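Long-range contacts in formate dehydrogenase subunit beta (Desulfovibrio gigas, PDB 1H0H), which carries electrons through three [4Fe-4S] clusters as the small subunit of an enzyme that reversibly oxidises formate to carbon dioxide: residues F37-P42 and Y49-M54; D64-P69 and K206-Y211. One frame throughout, in Å; residues are numbered along the deposited sequence.

Contact 1: residues F37-P42 and Y49-M54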
loop_
_atom_site.group_PDB
_atom_site.type_symbol
_atom_site.label_atom_id
_atom_site.label_comp_id
_atom_site.label_asym_id
_atom_site.label_seq_id
_atom_site.Cartn_x
_atom_site.Cartn_y
_atom_site.Cartn_z
ATOM N N PHE B 37 20.421 -1.740 16.453
ATOM C CA PHE B 37 19.164 -1.144 16.911
ATOM C C PHE B 37 18.497 -0.289 15.870
ATOM O O PHE B 37 19.159 0.288 14.995
ATOM C CB PHE B 37 19.429 -0.245 18.107
ATOM C CG PHE B 37 20.263 -0.901 19.145
ATOM C CD1 PHE B 37 19.667 -1.661 20.127
ATOM C CD2 PHE B 37 21.646 -0.808 19.106
ATOM C CE1 PHE B 37 20.414 -2.292 21.068
ATOM C CE2 PHE B 37 22.415 -1.454 20.064
ATOM C CZ PHE B 37 21.794 -2.193 21.043
ATOM N N HIS B 38 17.185 -0.145 16.012
ATOM C CA HIS B 38 16.447 0.705 15.087
ATOM C C HIS B 38 16.529 2.166 15.484
ATOM O O HIS B 38 16.450 3.033 14.632
ATOM C CB HIS B 38 15.004 0.248 14.976
ATOM C CG HIS B 38 14.855 -1.010 14.178
ATOM N ND1 HIS B 38 14.905 -1.015 12.806
ATOM C CD2 HIS B 38 14.651 -2.297 14.553
ATOM C CE1 HIS B 38 14.767 -2.257 12.360
ATOM N NE2 HIS B 38 14.612 -3.056 13.399
ATOM N N GLN B 39 16.752 2.431 16.769
ATOM C CA GLN B 39 16.873 3.817 17.218
ATOM C C GLN B 39 18.120 4.473 16.577
ATOM O O GLN B 39 19.174 3.836 16.441
ATOM C CB GLN B 39 16.979 3.863 18.739
ATOM C CG GLN B 39 17.396 5.228 19.266
ATOM C CD GLN B 39 17.686 5.180 20.768
ATOM O OE1 GLN B 39 17.148 4.325 21.484
ATOM N NE2 GLN B 39 18.562 6.061 21.234
ATOM N N ASN B 40 17.970 5.702 16.108
ATOM C CA ASN B 40 19.082 6.449 15.502
ATOM C C ASN B 40 18.638 7.883 15.235
ATOM O O ASN B 40 17.498 8.092 14.802
ATOM C CB ASN B 40 19.566 5.751 14.209
ATOM C CG ASN B 40 20.980 5.195 14.344
ATOM O OD1 ASN B 40 21.836 5.803 15.003
ATOM N ND2 ASN B 40 21.234 4.039 13.722
ATOM N N PRO B 41 19.448 8.885 15.573
ATOM C CA PRO B 41 20.766 8.731 16.216
ATOM C C PRO B 41 20.691 8.124 17.637
ATOM O O PRO B 41 19.626 7.999 18.233
ATOM C CB PRO B 41 21.303 10.161 16.293
ATOM C CG PRO B 41 20.383 11.026 15.486
ATOM C CD PRO B 41 19.091 10.299 15.355
ATOM N N PRO B 42 21.834 7.728 18.151
ATOM C CA PRO B 42 21.929 7.058 19.457
ATOM C C PRO B 42 21.561 7.963 20.613
ATOM O O PRO B 42 21.163 7.486 21.677
ATOM C CB PRO B 42 23.430 6.739 19.588
ATOM C CG PRO B 42 23.979 6.888 18.277
ATOM C CD PRO B 42 23.134 7.852 17.481
ATOM N N TYR B 49 16.983 17.560 18.423
ATOM C CA TYR B 49 16.338 17.959 19.646
ATOM C C TYR B 49 15.271 16.974 20.085
ATOM O O TYR B 49 14.839 16.996 21.221
ATOM C CB TYR B 49 15.618 19.273 19.449
ATOM C CG TYR B 49 16.366 20.428 18.836
ATOM C CD1 TYR B 49 17.769 20.501 18.839
ATOM C CD2 TYR B 49 15.653 21.477 18.267
ATOM C CE1 TYR B 49 18.423 21.589 18.303
ATOM C CE2 TYR B 49 16.301 22.553 17.732
ATOM C CZ TYR B 49 17.683 22.606 17.744
ATOM O OH TYR B 49 18.284 23.715 17.190
ATOM N N LYS B 50 14.801 16.152 19.146
ATOM C CA LYS B 50 13.705 15.229 19.417
ATOM C C LYS B 50 14.248 13.899 18.969
ATOM O O LYS B 50 14.707 13.756 17.830
ATOM C CB LYS B 50 12.454 15.658 18.628
ATOM C CG LYS B 50 11.189 14.823 18.885
ATOM C CD LYS B 50 10.718 14.931 20.361
ATOM C CE LYS B 50 9.275 14.507 20.507
ATOM N NZ LYS B 50 8.805 14.332 21.944
ATOM N N LEU B 51 14.279 12.954 19.898
ATOM C CA LEU B 51 14.854 11.664 19.612
ATOM C C LEU B 51 13.976 10.525 20.104
ATOM O O LEU B 51 13.730 10.385 21.303
ATOM C CB LEU B 51 16.233 11.581 20.272
ATOM C CG LEU B 51 16.966 10.303 19.908
ATOM C CD1 LEU B 51 17.364 10.307 18.451
ATOM C CD2 LEU B 51 18.181 10.127 20.819
ATOM N N VAL B 52 13.494 9.703 19.177
ATOM C CA VAL B 52 12.670 8.576 19.592
ATOM C C VAL B 52 13.549 7.423 20.060
ATOM O O VAL B 52 14.230 6.751 19.272
ATOM C CB VAL B 52 11.659 8.130 18.496
ATOM C CG1 VAL B 52 10.878 6.927 18.976
ATOM C CG2 VAL B 52 10.705 9.297 18.148
ATOM N N ARG B 53 13.556 7.219 21.370
ATOM C CA ARG B 53 14.364 6.177 21.951
ATOM C C ARG B 53 13.552 4.902 21.925
ATOM O O ARG B 53 12.333 4.946 22.046
ATOM C CB ARG B 53 14.757 6.569 23.367
ATOM C CG ARG B 53 15.704 7.746 23.439
ATOM C CD ARG B 53 16.105 8.100 24.864
ATOM N NE ARG B 53 16.832 9.361 24.975
ATOM C CZ ARG B 53 18.113 9.506 24.658
ATOM N NH1 ARG B 53 18.811 8.473 24.184
ATOM N NH2 ARG B 53 18.698 10.676 24.812
ATOM N N MET B 54 14.214 3.771 21.716
ATOM C CA MET B 54 13.499 2.512 21.542
ATOM C C MET B 54 14.247 1.418 22.279
ATOM O O MET B 54 15.451 1.201 22.028
ATOM C CB MET B 54 13.361 2.161 20.046
ATOM C CG MET B 54 12.729 3.260 19.159
ATOM S SD MET B 54 12.968 2.982 17.340
ATOM C CE MET B 54 11.831 1.594 17.026
HETATM O O HOH W 1 18.625 5.705 24.030
HETATM O O HOH W 2 15.313 7.365 16.860
HETATM O O HOH W 3 21.919 7.407 24.648
#
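Gln39 reaches over to the backbone of Met54, where its OE1 takes up the N-H of that residue on strand 51-59, much as a strand carbonyl would. Its CG lies anti to the backbone N (chi1 168°) and the chain stays extended beyond it, which carries OE1 to 3.0 Å from Met54 N. The N-H points almost straight at the oxygen (165°), but the donor stands well above the carbonyl plane. A glutamine suits this place because its other end can give protons: NE2 donates to water 1, which also accepts from Arg53 NH1 at 2.8 Å and lies at the edge of the guanidinium, in its plane. The amide and guanidinium planes are turned 79° apart. Arg53 has its main charge partners in Asp70 and Asp43, while one face of its guanidinium is covered by Leu51 CD2.

The strand is the first arm of an antiparallel beta hairpin with 62-70, and the loop after helix 16-25 lies along it. Val52, just before the two residues that the Gln39 amide meets, belongs to the pocket of a [4Fe-4S] cluster; its O lies 2.7 Å from water 2, which accepts the N-H of Asn40.

Toward the start of the strand, Leu51 sets both methyls against Pro41, which follows a cis peptide bond. CD1 sits 3.5 Å from Pro41 CD, the two side chains crossing at a slant, and CD2 faces the Pro41-Pro42 backbone. At the other end Met54 bends at chi3, bringing CE to 4.0 Å from His38 CB, whereas the imidazole bonds to acidic side chains of the other subunit.

Contact 2: residues D64-P69 and K206-Y211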
loop_
_atom_site.group_PDB
_atom_site.type_symbol
_atom_site.label_atom_id
_atom_site.label_comp_id
_atom_site.label_asym_id
_atom_site.label_seq_id
_atom_site.Cartn_x
_atom_site.Cartn_y
_atom_site.Cartn_z
ATOM N N ASP B 64 8.297 -6.876 24.983
ATOM C CA ASP B 64 7.643 -5.620 24.739
ATOM C C ASP B 64 8.704 -4.715 24.120
ATOM O O ASP B 64 9.886 -5.033 24.137
ATOM C CB ASP B 64 7.132 -5.032 26.043
ATOM C CG ASP B 64 5.973 -4.073 25.845
ATOM O OD1 ASP B 64 5.773 -3.504 24.726
ATOM O OD2 ASP B 64 5.202 -3.820 26.778
ATOM N N TRP B 65 8.276 -3.606 23.543
ATOM C CA TRP B 65 9.188 -2.669 22.927
ATOM C C TRP B 65 8.734 -1.289 23.367
ATOM O O TRP B 65 7.649 -0.825 22.987
ATOM C CB TRP B 65 9.101 -2.816 21.415
ATOM C CG TRP B 65 10.285 -2.395 20.645
ATOM C CD1 TRP B 65 11.428 -1.820 21.113
ATOM C CD2 TRP B 65 10.431 -2.488 19.219
ATOM N NE1 TRP B 65 12.284 -1.575 20.066
ATOM C CE2 TRP B 65 11.697 -1.986 18.894
ATOM C CE3 TRP B 65 9.603 -2.974 18.178
ATOM C CZ2 TRP B 65 12.171 -1.941 17.570
ATOM C CZ3 TRP B 65 10.072 -2.946 16.875
ATOM C CH2 TRP B 65 11.340 -2.421 16.579
ATOM N N LEU B 66 9.569 -0.653 24.175
ATOM C CA LEU B 66 9.232 0.602 24.831
ATOM C C LEU B 66 9.828 1.789 24.134
ATOM O O LEU B 66 11.023 1.823 23.862
ATOM C CB LEU B 66 9.700 0.599 26.291
ATOM C CG LEU B 66 9.203 -0.595 27.106
ATOM C CD1 LEU B 66 9.652 -0.506 28.572
ATOM C CD2 LEU B 66 7.676 -0.726 27.006
ATOM N N PHE B 67 8.984 2.776 23.893
ATOM C CA PHE B 67 9.360 3.956 23.148
ATOM C C PHE B 67 9.284 5.217 24.020
ATOM O O PHE B 67 8.368 5.366 24.816
ATOM C CB PHE B 67 8.437 4.107 21.940
ATOM C CG PHE B 67 8.335 2.864 21.081
ATOM C CD1 PHE B 67 9.464 2.154 20.727
ATOM C CD2 PHE B 67 7.106 2.414 20.620
ATOM C CE1 PHE B 67 9.370 1.007 19.946
ATOM C CE2 PHE B 67 7.009 1.268 19.839
ATOM C CZ PHE B 67 8.145 0.574 19.478
ATOM N N PHE B 68 10.221 6.130 23.799
ATOM C CA PHE B 68 10.338 7.376 24.554
ATOM C C PHE B 68 10.810 8.490 23.618
ATOM O O PHE B 68 11.989 8.559 23.266
ATOM C CB PHE B 68 11.376 7.156 25.668
ATOM C CG PHE B 68 11.288 8.126 26.795
ATOM C CD1 PHE B 68 10.399 7.914 27.849
ATOM C CD2 PHE B 68 12.125 9.216 26.849
ATOM C CE1 PHE B 68 10.328 8.827 28.935
ATOM C CE2 PHE B 68 12.048 10.121 27.908
ATOM C CZ PHE B 68 11.155 9.923 28.949
ATOM N N PRO B 69 9.905 9.358 23.189
ATOM C CA PRO B 69 10.250 10.456 22.260
ATOM C C PRO B 69 10.836 11.628 23.054
ATOM O O PRO B 69 10.150 12.600 23.373
ATOM C CB PRO B 69 8.904 10.859 21.654
ATOM C CG PRO B 69 7.865 10.293 22.510
ATOM C CD PRO B 69 8.479 9.332 23.523
ATOM N N LYS B 206 13.254 3.897 33.892
ATOM C CA LYS B 206 14.594 3.535 33.474
ATOM C C LYS B 206 14.614 2.407 32.423
ATOM O O LYS B 206 15.640 2.144 31.790
ATOM C CB LYS B 206 15.465 3.241 34.703
ATOM C CG LYS B 206 15.866 4.522 35.472
ATOM C CD LYS B 206 16.658 4.203 36.743
ATOM C CE LYS B 206 17.100 5.453 37.475
ATOM N NZ LYS B 206 16.004 6.475 37.609
ATOM N N LEU B 207 13.487 1.746 32.237
ATOM C CA LEU B 207 13.370 0.741 31.179
ATOM C C LEU B 207 13.137 1.460 29.852
ATOM O O LEU B 207 13.377 0.901 28.777
ATOM C CB LEU B 207 12.220 -0.220 31.461
ATOM C CG LEU B 207 12.451 -1.109 32.672
ATOM C CD1 LEU B 207 11.232 -1.914 32.985
ATOM C CD2 LEU B 207 13.642 -1.998 32.408
ATOM N N TYR B 208 12.688 2.702 29.923
ATOM C CA TYR B 208 12.510 3.507 28.706
ATOM C C TYR B 208 13.775 4.281 28.369
ATOM O O TYR B 208 14.185 4.361 27.203
ATOM C CB TYR B 208 11.360 4.502 28.847
ATOM C CG TYR B 208 9.980 3.882 28.922
ATOM C CD1 TYR B 208 9.555 3.198 30.066
ATOM C CD2 TYR B 208 9.094 4.002 27.860
ATOM C CE1 TYR B 208 8.289 2.631 30.132
ATOM C CE2 TYR B 208 7.809 3.458 27.926
ATOM C CZ TYR B 208 7.411 2.771 29.055
ATOM O OH TYR B 208 6.137 2.215 29.103
ATOM N N HIS B 209 14.395 4.859 29.387
ATOM C CA HIS B 209 15.599 5.656 29.176
ATOM C C HIS B 209 16.247 5.904 30.517
ATOM O O HIS B 209 15.549 6.150 31.511
ATOM C CB HIS B 209 15.243 6.987 28.505
ATOM C CG HIS B 209 16.413 7.881 28.267
ATOM N ND1 HIS B 209 17.611 7.416 27.773
ATOM C CD2 HIS B 209 16.572 9.215 28.458
ATOM C CE1 HIS B 209 18.453 8.427 27.648
ATOM N NE2 HIS B 209 17.851 9.529 28.068
ATOM N N GLU B 210 17.571 5.792 30.554
ATOM C CA GLU B 210 18.308 5.909 31.824
ATOM C C GLU B 210 18.088 7.243 32.504
ATOM O O GLU B 210 18.218 7.364 33.724
ATOM C CB GLU B 210 19.803 5.672 31.610
ATOM C CG GLU B 210 20.487 6.614 30.620
ATOM C CD GLU B 210 21.965 6.252 30.389
ATOM O OE1 GLU B 210 22.624 5.702 31.310
ATOM O OE2 GLU B 210 22.472 6.504 29.276
ATOM N N TYR B 211 17.726 8.240 31.715
ATOM C CA TYR B 211 17.525 9.578 32.230
ATOM C C TYR B 211 16.092 10.033 32.093
ATOM O O TYR B 211 15.819 11.224 32.094
ATOM C CB TYR B 211 18.453 10.560 31.533
ATOM C CG TYR B 211 19.923 10.218 31.654
ATOM C CD1 TYR B 211 20.532 10.078 32.896
ATOM C CD2 TYR B 211 20.707 10.056 30.522
ATOM C CE1 TYR B 211 21.886 9.777 32.996
ATOM C CE2 TYR B 211 22.047 9.777 30.609
ATOM C CZ TYR B 211 22.639 9.630 31.836
ATOM O OH TYR B 211 23.987 9.341 31.918
HETATM O O HOH W 4 12.456 3.990 24.997
#
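Leu207 makes the first touch, its CB resting 3.9 Å from Leu66 CD1, the side chains slanting across each other at the margin of the contact. Only this CB meets Leu66, and an aliphatic residue adds to the apolar surface here without burying a polar side-chain atom.

Tyr208 follows and carries most of the contact. With CG anti to the carbonyl carbon, its chi1 of -68° lays one face of the ring against Leu66. CB of that leucine stands 4.0 Å from the centroid of the Tyr208 ring, 20° off the normal, a CH-pi contact over the face; CD1 approaches the same ring at CE1, 3.8 Å away. The ring edge has another neighbour: Phe67 O lies in the ring plane, 3.4 Å from Tyr208 CD2, where the aromatic hydrogens carry slight positive charge. An aromatic ring thus serves both an apolar side chain and a backbone carbonyl, and the hydroxyl of tyrosine adds a polar end, bonded to the backbone N of Ala202. Behind the ring, CB packs 3.7 Å from Phe68 CD1, the two side chains crossing at about a right angle. Water 4 sits between the backbones, 2.8 Å from both Leu66 O and Tyr208 O.

At His209 the chain has left its helical conformation, and CB comes over one face of the Phe68 ring, 4.2 Å from CD2, in a looser apolar touch.

The loop 206-211, which follows strand 197-201, therefore packs against one side of strand 62-70 in the hairpin. The backbone O of Tyr208 accepts a hydrogen bond from His55 ND1 of strand 51-59, the Tyr208 side chain also touches Thr201, and Phe68 stacks on Phe199, so the hairpin meets the mixed sheet containing strand 197-201 here.

Overall arrangement
Contacts 1 and 2 are both largely buried, and each holds one arm of the same antiparallel hairpin, 51-59 or 62-70. They meet directly: Arg53 N and Phe68 O lie 2.8 Å apart, a probable hydrogen bond between the strands, and Met54 CE packs 3.6 Å from Trp65 CZ2. Both have residues that meet the other subunit. Their chemistry differs. Contact 1 joins nearby parts of the chain and is partly polar, with an amide, an arginine and waters. Contact 2 brings together distant parts of the chain chiefly through aromatic and aliphatic packing. Cluster pockets border both: Lys50, whose NZ probably hydrogen-bonds Pro69 O, lines one, while Val52 and Pro69 line another.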